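Local coordinates for protein mercuric reductase (Metallosphaera sedula, PDB 4YWO) that probably reduces mercuric ion to elemental mercury with electrons from NADPH passed through its bound FAD, as a homodimeric flavoprotein, at residues A178-R183 with L263-K268. Numbering follows the deposited sequence.
Sequences AVIGGR and LATGRK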
# COMPACT_ATOMS: atom_id res chain seq x y z
N ALA A 178 -21.20 -8.40 23.97
CA ALA A 178 -22.23 -7.79 23.14
C ALA A 178 -21.81 -6.39 22.77
O ALA A 178 -21.60 -5.53 23.60
CB ALA A 178 -23.60 -7.81 23.80
N VAL A 179 -21.68 -6.16 21.44
CA VAL A 179 -21.27 -4.84 20.88
C VAL A 179 -22.48 -4.10 20.38
O VAL A 179 -23.19 -4.63 19.54
CB VAL A 179 -20.22 -5.03 19.71
CG1 VAL A 179 -19.90 -3.68 19.12
CG2 VAL A 179 -19.05 -5.80 20.20
N ILE A 180 -22.76 -2.94 20.94
CA ILE A 180 -23.88 -2.14 20.52
C ILE A 180 -23.39 -1.12 19.54
O ILE A 180 -22.69 -0.17 19.91
CB ILE A 180 -24.62 -1.47 21.71
CG1 ILE A 180 -25.13 -2.56 22.65
CG2 ILE A 180 -25.82 -0.70 21.22
CD1 ILE A 180 -25.86 -1.96 23.88
N GLY A 181 -23.79 -1.30 18.26
CA GLY A 181 -23.34 -0.45 17.18
C GLY A 181 -22.82 -1.23 16.01
O GLY A 181 -22.56 -2.39 16.09
N GLY A 182 -22.66 -0.59 14.87
CA GLY A 182 -22.31 -1.30 13.64
C GLY A 182 -21.54 -0.47 12.61
O GLY A 182 -21.62 -0.77 11.42
N ARG A 183 -20.73 0.49 13.07
CA ARG A 183 -19.85 1.21 12.17
C ARG A 183 -18.39 0.77 12.42
O ARG A 183 -18.14 -0.30 12.99
CB ARG A 183 -20.08 2.74 12.31
CG ARG A 183 -21.52 3.14 11.98
CD ARG A 183 -21.72 4.65 11.83
NE ARG A 183 -23.16 4.99 11.90
CZ ARG A 183 -23.94 5.39 10.89
NH1 ARG A 183 -23.49 5.57 9.67
NH2 ARG A 183 -25.23 5.64 11.13
N LEU A 263 -20.10 -0.39 24.15
CA LEU A 263 -20.73 0.67 23.37
C LEU A 263 -19.81 1.11 22.21
O LEU A 263 -18.65 1.49 22.46
CB LEU A 263 -21.00 1.88 24.18
CG LEU A 263 -21.96 1.64 25.31
CD1 LEU A 263 -22.16 3.00 26.04
CD2 LEU A 263 -23.25 1.01 24.84
N ALA A 264 -20.33 1.03 20.99
CA ALA A 264 -19.66 1.49 19.77
C ALA A 264 -20.67 2.20 18.90
O ALA A 264 -20.84 1.94 17.72
CB ALA A 264 -19.06 0.30 19.09
N THR A 265 -21.43 3.11 19.55
CA THR A 265 -22.61 3.80 18.95
C THR A 265 -22.24 5.24 18.62
O THR A 265 -23.12 6.03 18.38
CB THR A 265 -23.79 3.87 19.96
OG1 THR A 265 -23.32 4.33 21.25
CG2 THR A 265 -24.32 2.54 20.18
N GLY A 266 -20.96 5.54 18.53
CA GLY A 266 -20.58 6.84 18.04
C GLY A 266 -19.92 7.71 19.11
O GLY A 266 -19.71 7.26 20.23
N ARG A 267 -19.64 8.98 18.74
CA ARG A 267 -18.96 9.91 19.57
C ARG A 267 -19.68 11.27 19.51
O ARG A 267 -20.21 11.61 18.49
CB ARG A 267 -17.58 10.22 19.05
CG ARG A 267 -16.70 9.09 18.55
CD ARG A 267 -15.92 8.53 19.65
NE ARG A 267 -14.87 9.45 20.19
CZ ARG A 267 -14.17 9.20 21.28
NH1 ARG A 267 -14.29 8.04 21.92
NH2 ARG A 267 -13.30 10.09 21.69
N LYS A 268 -19.65 11.95 20.62
CA LYS A 268 -20.29 13.27 20.85
C LYS A 268 -19.18 14.31 20.95
O LYS A 268 -18.31 14.21 21.79
CB LYS A 268 -21.08 13.24 22.14
CG LYS A 268 -21.80 14.54 22.34
CD LYS A 268 -22.71 14.47 23.53
CE LYS A 268 -23.55 15.73 23.66
NZ LYS A 268 -24.22 15.76 25.00
O HOH W 1 -19.29 1.51 15.49
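The side chain of Ile-180 lies beside those of Leu-263 and Thr-265, all pointing the same way. From its CB the chain forks. The CG2 branch, anti to the backbone N, meets the methyl of Thr-265 (CG2 to CG2, 3.7 Å). The other branch runs through CG1, beside the backbone N, and its extended chi2 of 179° carries CD1 to the CD2 methyl of Leu-263, 4.1 Å off. On the backbone, Ala-264 N donates to Ile-180 O over 2.9 Å, with 154° at the hydrogen and the donor tilted 23° from the carbonyl plane. Thr-265 CG2 packs closely against the same oxygen, 3.2 Å from Ile-180 O. Ile-180 and Leu-263 form a parallel bridge where strands 176-180 and 260-263 end side by side, the latter outermost in a four-stranded parallel sheet. This Rossmann-like sheet is consistent with the NAD(P)-binding domain of the disulfide oxidoreductase family, and Gly-181 and Gly-182 turn the chain from strand 176-180 into helix 184-194. The backbone of Gly-181, which has no side chain, comes right up to Ala-264 O in a CA-H...O contact (CA to O, 3.5 Å). A water donates a hydrogen bond to Ala-264 O at 2.7 Å and in turn accepts from Arg-183 N, the N-cap residue of the helix. On the face away from the Ile-180 side chain, Val-179 CG1 touches Ala-264 CB at 4.1 Å, and both side chains rest on Ala-186 of that helix. Farther along 263-268, Arg-267 touches the FAD and hydrogen-bonds Ser-146 through NE.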